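Putative uncharacterized protein PH1404 (Pyrococcus horikoshii, PDB 3AF6) probably terminates transcription by cutting nascent RNA at the exit channel of RNA polymerase, acting as a two-zinc nuclease of the metallo-beta-lactamase superfamily. Local coordinates at residues E41-V46 with S71-P76; K169-V174 with H319-D324; Y179-Y184 with I331-R336. One frame throughout, in Å; residues are numbered along the deposited sequence.

Contact 1. Residues E41-V46 with S71-P76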
ATOM      1  N   GLU A  41      20.570   2.869  -1.464  1.00 70.28           N
ATOM      2  CA  GLU A  41      21.694   1.997  -1.798  1.00 72.49           C
ATOM      3  C   GLU A  41      22.880   2.575  -2.566  1.00 72.27           C
ATOM      4  O   GLU A  41      22.760   3.548  -3.305  1.00 72.70           O
ATOM      5  CB  GLU A  41      21.185   0.741  -2.522  1.00 73.72           C
ATOM      6  CG  GLU A  41      20.050   0.977  -3.505  1.00 76.67           C
ATOM      7  CD  GLU A  41      19.564  -0.312  -4.156  1.00 76.94           C
ATOM      8  OE1 GLU A  41      20.343  -0.920  -4.919  1.00 78.39           O
ATOM      9  OE2 GLU A  41      18.411  -0.720  -3.903  1.00 76.51           O
ATOM     10  N   LEU A  42      24.034   1.946  -2.359  1.00 72.67           N
ATOM     11  CA  LEU A  42      25.284   2.330  -3.000  1.00 73.51           C
ATOM     12  C   LEU A  42      25.516   1.445  -4.219  1.00 75.01           C
ATOM     13  O   LEU A  42      25.421   0.222  -4.132  1.00 74.40           O
ATOM     14  CB  LEU A  42      26.448   2.159  -2.021  1.00 72.02           C
ATOM     15  CG  LEU A  42      27.861   2.399  -2.558  1.00 71.47           C
ATOM     16  CD1 LEU A  42      28.022   3.842  -3.009  1.00 68.55           C
ATOM     17  CD2 LEU A  42      28.866   2.064  -1.471  1.00 71.64           C
ATOM     18  N   VAL A  43      25.825   2.065  -5.351  1.00 77.26           N
ATOM     19  CA  VAL A  43      26.057   1.324  -6.582  1.00 80.12           C
ATOM     20  C   VAL A  43      27.523   1.347  -7.008  1.00 83.12           C
ATOM     21  O   VAL A  43      28.115   2.414  -7.202  1.00 81.72           O
ATOM     22  CB  VAL A  43      25.195   1.884  -7.724  1.00 79.72           C
ATOM     23  CG1 VAL A  43      25.434   1.085  -8.993  1.00 80.73           C
ATOM     24  CG2 VAL A  43      23.728   1.839  -7.334  1.00 79.22           C
ATOM     25  N   ILE A  44      28.097   0.154  -7.153  1.00 86.94           N
ATOM     26  CA  ILE A  44      29.491  -0.006  -7.559  1.00 90.63           C
ATOM     27  C   ILE A  44      29.576  -0.710  -8.911  1.00 93.23           C
ATOM     28  O   ILE A  44      29.539  -1.940  -8.984  1.00 93.06           O
ATOM     29  CB  ILE A  44      30.281  -0.842  -6.526  1.00 90.47           C
ATOM     30  CG1 ILE A  44      30.238  -0.161  -5.153  1.00 90.36           C
ATOM     31  CG2 ILE A  44      31.717  -1.014  -6.992  1.00 90.35           C
ATOM     32  CD1 ILE A  44      30.915  -0.952  -4.047  1.00 88.29           C
ATOM     33  N   TYR A  45      29.690   0.077  -9.978  1.00 96.75           N
ATOM     34  CA  TYR A  45      29.782  -0.461 -11.335  1.00100.69           C
ATOM     35  C   TYR A  45      31.173  -1.030 -11.644  1.00103.11           C
ATOM     36  O   TYR A  45      32.194  -0.459 -11.252  1.00103.03           O
ATOM     37  CB  TYR A  45      29.427   0.627 -12.359  1.00100.61           C
ATOM     38  CG  TYR A  45      27.955   0.991 -12.415  1.00100.45           C
ATOM     39  CD1 TYR A  45      26.984   0.018 -12.663  1.00100.52           C
ATOM     40  CD2 TYR A  45      27.535   2.312 -12.254  1.00100.31           C
ATOM     41  CE1 TYR A  45      25.633   0.352 -12.750  1.00100.21           C
ATOM     42  CE2 TYR A  45      26.186   2.656 -12.340  1.00 99.92           C
ATOM     43  CZ  TYR A  45      25.242   1.672 -12.590  1.00100.12           C
ATOM     44  OH  TYR A  45      23.910   2.009 -12.688  1.00 99.98           O
ATOM     45  N   VAL A  46      31.200  -2.157 -12.353  1.00105.96           N
ATOM     46  CA  VAL A  46      32.450  -2.820 -12.719  1.00108.49           C
ATOM     47  C   VAL A  46      32.375  -3.400 -14.128  1.00110.98           C
ATOM     48  O   VAL A  46      31.294  -3.749 -14.604  1.00111.28           O
ATOM     49  CB  VAL A  46      32.774  -3.967 -11.742  1.00107.82           C
ATOM     50  CG1 VAL A  46      32.897  -3.424 -10.325  1.00107.43           C
ATOM     51  CG2 VAL A  46      31.689  -5.031 -11.815  1.00106.66           C
ATOM     52  N   SER A  71      24.976  -2.559  -4.252  1.00 83.81           N
ATOM     53  CA  SER A  71      24.548  -3.278  -5.441  1.00 84.80           C
ATOM     54  C   SER A  71      25.618  -3.100  -6.506  1.00 86.56           C
ATOM     55  O   SER A  71      25.845  -1.990  -6.994  1.00 85.98           O
ATOM     56  CB  SER A  71      23.219  -2.723  -5.956  1.00 84.88           C
ATOM     57  OG  SER A  71      22.854  -3.337  -7.179  1.00 83.44           O
ATOM     58  N   VAL A  72      26.283  -4.196  -6.854  1.00 88.75           N
ATOM     59  CA  VAL A  72      27.331  -4.164  -7.863  1.00 90.57           C
ATOM     60  C   VAL A  72      26.823  -4.761  -9.175  1.00 91.67           C
ATOM     61  O   VAL A  72      26.343  -5.892  -9.216  1.00 91.04           O
ATOM     62  CB  VAL A  72      28.575  -4.929  -7.374  1.00 90.22           C
ATOM     63  CG1 VAL A  72      28.190  -6.333  -6.951  1.00 90.07           C
ATOM     64  CG2 VAL A  72      29.627  -4.953  -8.465  1.00 91.23           C
ATOM     65  N   ARG A  73      26.926  -3.983 -10.245  1.00 94.08           N
ATOM     66  CA  ARG A  73      26.455  -4.414 -11.555  1.00 98.02           C
ATOM     67  C   ARG A  73      27.535  -4.143 -12.596  1.00101.29           C
ATOM     68  O   ARG A  73      28.525  -3.468 -12.312  1.00101.57           O
ATOM     69  CB  ARG A  73      25.195  -3.630 -11.928  1.00 97.82           C
ATOM     70  CG  ARG A  73      24.189  -3.477 -10.799  1.00 98.45           C
ATOM     71  CD  ARG A  73      23.463  -2.137 -10.897  1.00 97.67           C
ATOM     72  NE  ARG A  73      22.616  -1.884  -9.734  1.00 97.36           N
ATOM     73  CZ  ARG A  73      22.007  -0.728  -9.487  1.00 96.54           C
ATOM     74  NH1 ARG A  73      21.254  -0.589  -8.404  1.00 95.75           N
ATOM     75  NH2 ARG A  73      22.154   0.292 -10.321  1.00 95.66           N
ATOM     76  N   PRO A  74      27.360  -4.669 -13.820  1.00104.30           N
ATOM     77  CA  PRO A  74      28.346  -4.453 -14.881  1.00106.72           C
ATOM     78  C   PRO A  74      28.254  -3.007 -15.344  1.00109.34           C
ATOM     79  O   PRO A  74      27.237  -2.353 -15.124  1.00109.39           O
ATOM     80  CB  PRO A  74      27.899  -5.427 -15.960  1.00106.50           C
ATOM     81  CG  PRO A  74      26.410  -5.393 -15.817  1.00105.49           C
ATOM     82  CD  PRO A  74      26.237  -5.486 -14.315  1.00104.69           C
ATOM     83  N   ASP A  75      29.306  -2.506 -15.981  1.00112.57           N
ATOM     84  CA  ASP A  75      29.286  -1.129 -16.451  1.00116.20           C
ATOM     85  C   ASP A  75      28.118  -0.961 -17.422  1.00119.06           C
ATOM     86  O   ASP A  75      27.889  -1.817 -18.278  1.00119.24           O
ATOM     87  CB  ASP A  75      30.606  -0.781 -17.141  1.00116.04           C
ATOM     88  CG  ASP A  75      30.775   0.712 -17.358  1.00116.45           C
ATOM     89  OD1 ASP A  75      29.998   1.304 -18.138  1.00116.26           O
ATOM     90  OD2 ASP A  75      31.684   1.300 -16.738  1.00116.21           O
ATOM     91  N   PRO A  76      27.359   0.144 -17.296  1.00121.91           N
ATOM     92  CA  PRO A  76      26.211   0.413 -18.170  1.00123.86           C
ATOM     93  C   PRO A  76      26.605   0.524 -19.640  1.00125.57           C
ATOM     94  O   PRO A  76      25.756   0.735 -20.508  1.00125.80           O
ATOM     95  CB  PRO A  76      25.655   1.724 -17.615  1.00123.72           C
ATOM     96  CG  PRO A  76      26.885   2.414 -17.104  1.00123.46           C
ATOM     97  CD  PRO A  76      27.604   1.286 -16.394  1.00123.00           C
TER

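Contact 2. Residues K169-V174 with H319-D324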
ATOM      1  N   LYS A 169      18.471  10.284 -12.884  1.00 57.77           N
ATOM      2  CA  LYS A 169      18.776  11.605 -12.361  1.00 56.26           C
ATOM      3  C   LYS A 169      18.229  11.718 -10.948  1.00 55.29           C
ATOM      4  O   LYS A 169      18.936  12.113 -10.024  1.00 55.58           O
ATOM      5  CB  LYS A 169      18.148  12.676 -13.258  1.00 57.54           C
ATOM      6  CG  LYS A 169      18.331  14.102 -12.768  1.00 59.00           C
ATOM      7  CD  LYS A 169      17.785  15.100 -13.774  1.00 62.07           C
ATOM      8  CE  LYS A 169      18.081  16.538 -13.352  1.00 64.31           C
ATOM      9  NZ  LYS A 169      17.706  17.528 -14.404  1.00 64.27           N
ATOM     10  N   PHE A 170      16.959  11.350 -10.802  1.00 53.79           N
ATOM     11  CA  PHE A 170      16.243  11.388  -9.534  1.00 52.41           C
ATOM     12  C   PHE A 170      16.922  10.591  -8.432  1.00 52.31           C
ATOM     13  O   PHE A 170      17.053  11.065  -7.309  1.00 51.95           O
ATOM     14  CB  PHE A 170      14.824  10.858  -9.744  1.00 51.92           C
ATOM     15  CG  PHE A 170      14.121  10.467  -8.476  1.00 49.66           C
ATOM     16  CD1 PHE A 170      13.653  11.433  -7.598  1.00 49.24           C
ATOM     17  CD2 PHE A 170      13.936   9.122  -8.161  1.00 49.62           C
ATOM     18  CE1 PHE A 170      13.008  11.070  -6.417  1.00 49.44           C
ATOM     19  CE2 PHE A 170      13.294   8.743  -6.984  1.00 49.87           C
ATOM     20  CZ  PHE A 170      12.827   9.722  -6.109  1.00 49.43           C
ATOM     21  N   LEU A 171      17.342   9.374  -8.749  1.00 53.32           N
ATOM     22  CA  LEU A 171      17.988   8.538  -7.757  1.00 54.72           C
ATOM     23  C   LEU A 171      19.334   9.095  -7.318  1.00 57.48           C
ATOM     24  O   LEU A 171      19.667   9.047  -6.134  1.00 59.02           O
ATOM     25  CB  LEU A 171      18.136   7.111  -8.285  1.00 53.98           C
ATOM     26  CG  LEU A 171      16.801   6.384  -8.512  1.00 53.97           C
ATOM     27  CD1 LEU A 171      17.050   5.021  -9.129  1.00 52.00           C
ATOM     28  CD2 LEU A 171      16.048   6.244  -7.194  1.00 52.43           C
ATOM     29  N   ARG A 172      20.112   9.635  -8.252  1.00 59.58           N
ATOM     30  CA  ARG A 172      21.405  10.193  -7.872  1.00 62.21           C
ATOM     31  C   ARG A 172      21.209  11.358  -6.907  1.00 61.87           C
ATOM     32  O   ARG A 172      21.961  11.500  -5.943  1.00 62.33           O
ATOM     33  CB  ARG A 172      22.207  10.648  -9.102  1.00 66.09           C
ATOM     34  CG  ARG A 172      23.262   9.627  -9.555  1.00 71.20           C
ATOM     35  CD  ARG A 172      24.270  10.210 -10.555  1.00 74.69           C
ATOM     36  NE  ARG A 172      23.758  10.284 -11.924  1.00 77.35           N
ATOM     37  CZ  ARG A 172      23.558   9.231 -12.716  1.00 79.29           C
ATOM     38  NH1 ARG A 172      23.824   8.002 -12.284  1.00 79.67           N
ATOM     39  NH2 ARG A 172      23.096   9.406 -13.947  1.00 79.29           N
ATOM     40  N   GLN A 173      20.196  12.186  -7.162  1.00 60.16           N
ATOM     41  CA  GLN A 173      19.908  13.321  -6.290  1.00 59.19           C
ATOM     42  C   GLN A 173      19.545  12.835  -4.888  1.00 57.41           C
ATOM     43  O   GLN A 173      20.191  13.216  -3.911  1.00 57.34           O
ATOM     44  CB  GLN A 173      18.765  14.157  -6.863  1.00 61.56           C
ATOM     45  CG  GLN A 173      19.157  15.008  -8.064  1.00 65.21           C
ATOM     46  CD  GLN A 173      17.950  15.633  -8.755  1.00 68.74           C
ATOM     47  OE1 GLN A 173      18.086  16.558  -9.564  1.00 69.41           O
ATOM     48  NE2 GLN A 173      16.760  15.119  -8.445  1.00 69.77           N
ATOM     49  N   VAL A 174      18.521  11.991  -4.792  1.00 54.64           N
ATOM     50  CA  VAL A 174      18.099  11.448  -3.501  1.00 53.24           C
ATOM     51  C   VAL A 174      19.316  10.993  -2.695  1.00 54.49           C
ATOM     52  O   VAL A 174      19.462  11.330  -1.514  1.00 54.33           O
ATOM     53  CB  VAL A 174      17.159  10.231  -3.682  1.00 52.28           C
ATOM     54  CG1 VAL A 174      16.923   9.548  -2.349  1.00 49.44           C
ATOM     55  CG2 VAL A 174      15.836  10.678  -4.281  1.00 51.95           C
ATOM     56  N   HIS A 319       8.670   8.862  -8.630  1.00 42.53           N
ATOM     57  CA  HIS A 319       9.353   9.259  -7.394  1.00 42.16           C
ATOM     58  C   HIS A 319       9.358   8.193  -6.292  1.00 42.51           C
ATOM     59  O   HIS A 319      10.016   8.359  -5.261  1.00 41.99           O
ATOM     60  CB  HIS A 319       8.731  10.534  -6.820  1.00 41.12           C
ATOM     61  CG  HIS A 319       9.168  11.789  -7.508  1.00 42.40           C
ATOM     62  ND1 HIS A 319       8.691  12.169  -8.745  1.00 39.55           N
ATOM     63  CD2 HIS A 319      10.034  12.759  -7.123  1.00 41.96           C
ATOM     64  CE1 HIS A 319       9.242  13.318  -9.091  1.00 38.94           C
ATOM     65  NE2 HIS A 319      10.061  13.697  -8.126  1.00 41.61           N
ATOM     66  N   THR A 320       8.628   7.106  -6.504  1.00 40.21           N
ATOM     67  CA  THR A 320       8.546   6.047  -5.508  1.00 39.60           C
ATOM     68  C   THR A 320       9.735   5.088  -5.473  1.00 38.77           C
ATOM     69  O   THR A 320      10.174   4.584  -6.502  1.00 41.95           O
ATOM     70  CB  THR A 320       7.287   5.219  -5.733  1.00 39.74           C
ATOM     71  OG1 THR A 320       6.166   6.099  -5.797  1.00 38.18           O
ATOM     72  CG2 THR A 320       7.095   4.194  -4.607  1.00 37.29           C
ATOM     73  N   ILE A 321      10.256   4.840  -4.284  1.00 36.90           N
ATOM     74  CA  ILE A 321      11.363   3.905  -4.127  1.00 36.64           C
ATOM     75  C   ILE A 321      10.823   2.791  -3.232  1.00 36.99           C
ATOM     76  O   ILE A 321      10.660   2.985  -2.031  1.00 36.33           O
ATOM     77  CB  ILE A 321      12.579   4.584  -3.467  1.00 35.90           C
ATOM     78  CG1 ILE A 321      13.144   5.648  -4.407  1.00 33.72           C
ATOM     79  CG2 ILE A 321      13.642   3.545  -3.110  1.00 32.77           C
ATOM     80  CD1 ILE A 321      14.388   6.341  -3.864  1.00 34.61           C
ATOM     81  N   THR A 322      10.525   1.635  -3.822  1.00 38.25           N
ATOM     82  CA  THR A 322       9.967   0.523  -3.060  1.00 39.33           C
ATOM     83  C   THR A 322      10.944  -0.151  -2.107  1.00 40.28           C
ATOM     84  O   THR A 322      12.163  -0.126  -2.300  1.00 39.61           O
ATOM     85  CB  THR A 322       9.371  -0.547  -3.979  1.00 40.83           C
ATOM     86  OG1 THR A 322      10.422  -1.183  -4.717  1.00 41.94           O
ATOM     87  CG2 THR A 322       8.362   0.082  -4.939  1.00 40.60           C
ATOM     88  N   LEU A 323      10.380  -0.768  -1.079  1.00 40.82           N
ATOM     89  CA  LEU A 323      11.156  -1.436  -0.054  1.00 41.84           C
ATOM     90  C   LEU A 323      10.318  -2.602   0.437  1.00 41.91           C
ATOM     91  O   LEU A 323       9.119  -2.441   0.671  1.00 44.43           O
ATOM     92  CB  LEU A 323      11.380  -0.463   1.101  1.00 43.67           C
ATOM     93  CG  LEU A 323      12.769  -0.234   1.684  1.00 47.26           C
ATOM     94  CD1 LEU A 323      13.725   0.246   0.593  1.00 47.92           C
ATOM     95  CD2 LEU A 323      12.670   0.802   2.804  1.00 45.30           C
ATOM     96  N   ASP A 324      10.927  -3.775   0.587  1.00 41.53           N
ATOM     97  CA  ASP A 324      10.196  -4.935   1.098  1.00 39.50           C
ATOM     98  C   ASP A 324      10.283  -4.935   2.624  1.00 39.23           C
ATOM     99  O   ASP A 324      11.118  -4.237   3.205  1.00 39.58           O
ATOM    100  CB  ASP A 324      10.799  -6.226   0.563  1.00 40.67           C
ATOM    101  CG  ASP A 324      10.595  -6.395  -0.927  1.00 41.16           C
ATOM    102  OD1 ASP A 324       9.443  -6.278  -1.389  1.00 40.90           O
ATOM    103  OD2 ASP A 324      11.591  -6.660  -1.635  1.00 42.43           O
TER

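Contact 3. Residues Y179-Y184 with I331-R336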
ATOM      1  N   TYR A 179      22.905  11.352   1.950  1.00 47.32           N
ATOM      2  CA  TYR A 179      24.256  11.376   2.496  1.00 47.97           C
ATOM      3  C   TYR A 179      24.900  12.759   2.504  1.00 50.48           C
ATOM      4  O   TYR A 179      26.122  12.891   2.379  1.00 51.56           O
ATOM      5  CB  TYR A 179      25.114  10.374   1.728  1.00 44.19           C
ATOM      6  CG  TYR A 179      24.559   8.981   1.860  1.00 42.74           C
ATOM      7  CD1 TYR A 179      24.777   8.238   3.021  1.00 42.20           C
ATOM      8  CD2 TYR A 179      23.716   8.446   0.884  1.00 41.21           C
ATOM      9  CE1 TYR A 179      24.165   7.003   3.218  1.00 40.33           C
ATOM     10  CE2 TYR A 179      23.096   7.205   1.076  1.00 41.42           C
ATOM     11  CZ  TYR A 179      23.326   6.496   2.250  1.00 40.86           C
ATOM     12  OH  TYR A 179      22.702   5.294   2.479  1.00 41.31           O
ATOM     13  N   ARG A 180      24.069  13.789   2.669  1.00 50.62           N
ATOM     14  CA  ARG A 180      24.558  15.158   2.711  1.00 49.85           C
ATOM     15  C   ARG A 180      25.528  15.312   3.887  1.00 50.82           C
ATOM     16  O   ARG A 180      26.155  16.361   4.063  1.00 52.08           O
ATOM     17  CB  ARG A 180      23.387  16.149   2.836  1.00 46.98           C
ATOM     18  CG  ARG A 180      22.437  15.912   4.011  1.00 45.67           C
ATOM     19  CD  ARG A 180      21.438  17.052   4.151  1.00 41.31           C
ATOM     20  NE  ARG A 180      20.368  16.769   5.105  1.00 39.84           N
ATOM     21  CZ  ARG A 180      19.370  15.919   4.886  1.00 37.83           C
ATOM     22  NH1 ARG A 180      19.303  15.261   3.742  1.00 39.78           N
ATOM     23  NH2 ARG A 180      18.425  15.737   5.797  1.00 35.35           N
ATOM     24  N   LYS A 181      25.639  14.258   4.690  1.00 49.93           N
ATOM     25  CA  LYS A 181      26.546  14.241   5.830  1.00 51.35           C
ATOM     26  C   LYS A 181      26.525  12.856   6.457  1.00 51.05           C
ATOM     27  O   LYS A 181      25.639  12.061   6.166  1.00 53.55           O
ATOM     28  CB  LYS A 181      26.153  15.305   6.857  1.00 52.12           C
ATOM     29  CG  LYS A 181      24.766  15.149   7.424  1.00 53.26           C
ATOM     30  CD  LYS A 181      24.518  16.192   8.491  1.00 54.75           C
ATOM     31  CE  LYS A 181      25.483  16.036   9.649  1.00 55.10           C
ATOM     32  NZ  LYS A 181      25.181  17.023  10.713  1.00 58.55           N
ATOM     33  N   PRO A 182      27.510  12.542   7.311  1.00 50.65           N
ATOM     34  CA  PRO A 182      27.587  11.231   7.965  1.00 50.99           C
ATOM     35  C   PRO A 182      26.546  11.022   9.054  1.00 50.54           C
ATOM     36  O   PRO A 182      25.927  11.987   9.497  1.00 50.77           O
ATOM     37  CB  PRO A 182      29.013  11.208   8.507  1.00 50.23           C
ATOM     38  CG  PRO A 182      29.256  12.639   8.837  1.00 49.98           C
ATOM     39  CD  PRO A 182      28.704  13.347   7.622  1.00 50.12           C
ATOM     40  N   GLU A 183      26.365   9.768   9.480  1.00 51.26           N
ATOM     41  CA  GLU A 183      25.394   9.435  10.524  1.00 53.19           C
ATOM     42  C   GLU A 183      25.386  10.536  11.559  1.00 52.23           C
ATOM     43  O   GLU A 183      26.427  10.923  12.078  1.00 53.54           O
ATOM     44  CB  GLU A 183      25.715   8.093  11.191  1.00 56.60           C
ATOM     45  CG  GLU A 183      25.421   6.883  10.305  1.00 64.76           C
ATOM     46  CD  GLU A 183      25.217   5.585  11.099  1.00 69.51           C
ATOM     47  OE1 GLU A 183      26.087   5.239  11.937  1.00 70.26           O
ATOM     48  OE2 GLU A 183      24.184   4.907  10.872  1.00 69.42           O
ATOM     49  N   TYR A 184      24.196  11.030  11.859  1.00 50.98           N
ATOM     50  CA  TYR A 184      24.044  12.134  12.783  1.00 51.64           C
ATOM     51  C   TYR A 184      23.208  11.818  14.017  1.00 51.88           C
ATOM     52  O   TYR A 184      22.233  11.082  13.948  1.00 53.25           O
ATOM     53  CB  TYR A 184      23.427  13.305  12.013  1.00 51.47           C
ATOM     54  CG  TYR A 184      23.200  14.557  12.812  1.00 50.40           C
ATOM     55  CD1 TYR A 184      24.254  15.173  13.487  1.00 51.81           C
ATOM     56  CD2 TYR A 184      21.943  15.159  12.855  1.00 48.42           C
ATOM     57  CE1 TYR A 184      24.059  16.372  14.184  1.00 52.36           C
ATOM     58  CE2 TYR A 184      21.736  16.351  13.544  1.00 50.44           C
ATOM     59  CZ  TYR A 184      22.800  16.958  14.205  1.00 50.19           C
ATOM     60  OH  TYR A 184      22.619  18.152  14.866  1.00 46.61           O
ATOM     61  N   ILE A 331      17.458   6.816   5.061  1.00 38.22           N
ATOM     62  CA  ILE A 331      16.722   7.718   4.192  1.00 36.85           C
ATOM     63  C   ILE A 331      17.076   9.178   4.454  1.00 37.30           C
ATOM     64  O   ILE A 331      16.581  10.077   3.776  1.00 36.88           O
ATOM     65  CB  ILE A 331      15.194   7.521   4.311  1.00 36.59           C
ATOM     66  CG1 ILE A 331      14.710   7.825   5.730  1.00 33.37           C
ATOM     67  CG2 ILE A 331      14.827   6.101   3.902  1.00 34.19           C
ATOM     68  CD1 ILE A 331      13.192   7.737   5.847  1.00 30.91           C
ATOM     69  N   SER A 332      17.956   9.399   5.429  1.00 37.51           N
ATOM     70  CA  SER A 332      18.410  10.737   5.793  1.00 37.56           C
ATOM     71  C   SER A 332      19.600  10.585   6.735  1.00 37.49           C
ATOM     72  O   SER A 332      19.815   9.518   7.299  1.00 35.52           O
ATOM     73  CB  SER A 332      17.295  11.523   6.502  1.00 38.29           C
ATOM     74  OG  SER A 332      17.485  11.524   7.909  1.00 38.28           O
ATOM     75  N   PRO A 333      20.382  11.658   6.930  1.00 38.41           N
ATOM     76  CA  PRO A 333      21.542  11.573   7.821  1.00 37.94           C
ATOM     77  C   PRO A 333      21.245  11.043   9.217  1.00 39.32           C
ATOM     78  O   PRO A 333      22.114  10.441   9.843  1.00 41.84           O
ATOM     79  CB  PRO A 333      22.054  13.007   7.843  1.00 37.73           C
ATOM     80  CG  PRO A 333      21.729  13.486   6.467  1.00 37.37           C
ATOM     81  CD  PRO A 333      20.324  12.980   6.278  1.00 36.60           C
ATOM     82  N   ASP A 334      20.028  11.246   9.715  1.00 39.63           N
ATOM     83  CA  ASP A 334      19.705  10.773  11.058  1.00 38.38           C
ATOM     84  C   ASP A 334      18.434   9.940  11.197  1.00 37.75           C
ATOM     85  O   ASP A 334      17.908   9.800  12.298  1.00 38.69           O
ATOM     86  CB  ASP A 334      19.648  11.960  12.027  1.00 38.91           C
ATOM     87  CG  ASP A 334      18.489  12.899  11.741  1.00 40.88           C
ATOM     88  OD1 ASP A 334      17.942  12.864  10.618  1.00 41.85           O
ATOM     89  OD2 ASP A 334      18.132  13.686  12.641  1.00 39.96           O
ATOM     90  N   ILE A 335      17.947   9.373  10.097  1.00 36.99           N
ATOM     91  CA  ILE A 335      16.740   8.552  10.142  1.00 36.83           C
ATOM     92  C   ILE A 335      16.902   7.295   9.317  1.00 37.37           C
ATOM     93  O   ILE A 335      17.252   7.364   8.145  1.00 38.25           O
ATOM     94  CB  ILE A 335      15.504   9.307   9.591  1.00 37.47           C
ATOM     95  CG1 ILE A 335      15.151  10.488  10.499  1.00 36.69           C
ATOM     96  CG2 ILE A 335      14.318   8.354   9.481  1.00 34.34           C
ATOM     97  CD1 ILE A 335      13.953  11.278  10.025  1.00 37.72           C
ATOM     98  N   ARG A 336      16.636   6.144   9.926  1.00 38.18           N
ATOM     99  CA  ARG A 336      16.731   4.871   9.223  1.00 38.33           C
ATOM    100  C   ARG A 336      15.369   4.194   9.207  1.00 38.28           C
ATOM    101  O   ARG A 336      14.728   4.014  10.249  1.00 38.22           O
ATOM    102  CB  ARG A 336      17.754   3.961   9.889  1.00 42.34           C
ATOM    103  CG  ARG A 336      18.966   3.688   9.029  1.00 45.40           C
ATOM    104  CD  ARG A 336      19.713   2.501   9.566  1.00 49.16           C
ATOM    105  NE  ARG A 336      20.368   2.815  10.828  1.00 52.93           N
ATOM    106  CZ  ARG A 336      21.441   3.589  10.927  1.00 54.08           C
ATOM    107  NH1 ARG A 336      21.971   4.119   9.834  1.00 56.48           N
ATOM    108  NH2 ARG A 336      21.981   3.835  12.111  1.00 54.03           N
TER

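Contact 1. Residues E41-V46 with S71-P76
Leu42 and Ser71 pair in the parallel strands of the KHa domain, a type II KH fold in which strand 41-46 lies between strands 32-38 and 70-74. Ser71 N meets Leu42 O at 2.8 Å in a nearly straight bond (169°), and Ser71 O in turn accepts Ile44 N at 3.1 Å. Farther along, Val46 N binds Arg73 O at 3.0 Å. Val43, Tyr45, Ser71 and Arg73 put their side chains on one sheet face. There Val43 CG1 is wedged between two flat groups: it sits under the Arg73 guanidinium, 3.6 Å from Arg73 NH2, and against one face of the Tyr45 ring. Pro76 CD closes the opposite face of that ring, 4.0 Å from its centroid, in a CH-pi contact. At the guanidinium edge Glu41 OE1 forms a long salt bridge with NH1, and Tyr45 OH a weak hydrogen bond with NH2, which is also paired with Glu38. Val72, Leu42 and Ile44 pack on the helix-covered side, against helices 11-22 and 59-66, and Val46 CG2 touches Val72 CG2 at 3.9 Å. A bend at chi2 (146°) turns the Arg73 chain back along its own strand, where Arg73 NE donates to Ser71 OG at 2.9 Å.

Contact 2. Residues K169-V174 with H319-D324
Phe170 and His319 bring two rings together where helix 164-178 of the KH region rests on the edge of the metallo-beta-lactamase domain. The ring planes are inclined at 63°, with centroids 4.9 Å apart. Phe170 CE1 comes closest to the imidazole, 3.5 Å from His319 CD2. On the same side of the phenyl ring the backbone of His319 adds an off-centre CH-pi contact, with His319 CA 4.2 Å from the Phe170 centroid. The opposite face is backed from within the helix by Val174 CG2, one turn on, so the ring is held between its own helix and the incoming chain. With CG anti to the backbone N (chi1 163°), Phe170 extends from the helix into this slot. The imidazole is tied on its far side, its ND1 bonding Glu315 O.

The apolar side-chain contacts gather on Ile321. Ile321 CG1 lies at the Phe170 ring edge, near the ring plane and 4.0 Å from Phe170 CE2. Ile321 CD1 reaches Leu171 CD2 at 3.7 Å, the two chains running antiparallel alongside one another, and Val174 CG1 is 4.4 Å from Ile321 CD1.

The helix crosses the short strand at 75°. Pro277 packs against Phe170, Val174 and Ile321, and Tyr279 of strand 278-280 touches both Val174 and Ile321. The KH-region helix thus lies across the outermost strand, 320-322, and its neighbour 278-280.

Contact 3. Residues Y179-Y184 with I331-R336
A beta-hairpin of the metallo-beta-lactamase domain, strands 329-332 and 335-341, presents Pro333 at its type I turn to Arg180, Lys181 and Tyr184 of the loop leaving helix 164-178. Pro333 CD sits over one face of the Arg180 guanidinium, toward its rim, 3.4 Å from Arg180 CZ. The group is oriented from outside by salt bridges, NE to Glu211 and NH2 to Asp250. Lys181 crosses the same proline at about a right angle, its CG 3.5 Å from Pro333 CB. For both residues CG stands between the backbone N and the carbonyl carbon (chi1 55° in Arg180), which brings each chain against the pyrrolidine.

The carbonyl of Pro333 receives Tyr184 N at 3.0 Å, the donor lying above the carbonyl plane, and the CA-H of Glu183 points at the same oxygen. The Tyr184 side chain lies alongside that of Asp334 and heads in the same direction; its hydroxyl bonds Asp210, and the Asp334 carboxylate is taken up by Ser186, Thr209 and Ser212.

On the strand leaving the turn, Arg336 grips Glu183 end-on. Glu183 OE2 accepts both Arg336 NH1 at 2.6 Å and Arg336 NH2 at 2.7 Å, close to the guanidinium plane. Asp330 is a second acid partner of NH1, so two carboxylates probably share this arginine's charge.

Within the hairpin, Ser332 OG accepts from Asp334 N at 3.1 Å, and Ile331 and Ser332 are both set opposite Ile335. The arrangement is that of a tight hairpin with a type I turn, an ST turn at Ser332 and a classic beta bulge at Ile331 and Ser332.

Contact 1 is internal to the KHa domain, whereas contacts 2 and 3 both join the KH region to the metallo-beta-lactamase domain, through helix 164-178 and the loop that follows it. Contact 2 is the buried one, apolar and aromatic; contacts 1 and 3 are partly exposed and combine backbone bonds with arginine-carboxylate pairs. Their polar chemistry differs: contact 1 rests on parallel strand pairing, contact 3 on one backbone bond and a glutamate oxygen gripped by two arginine nitrogens. Contacts 2 and 3 touch successive strands, 320-322 and 329-332, each outermost in a separate sheet, and their centres lie about 16 Å apart. All three lie away from the zinc site.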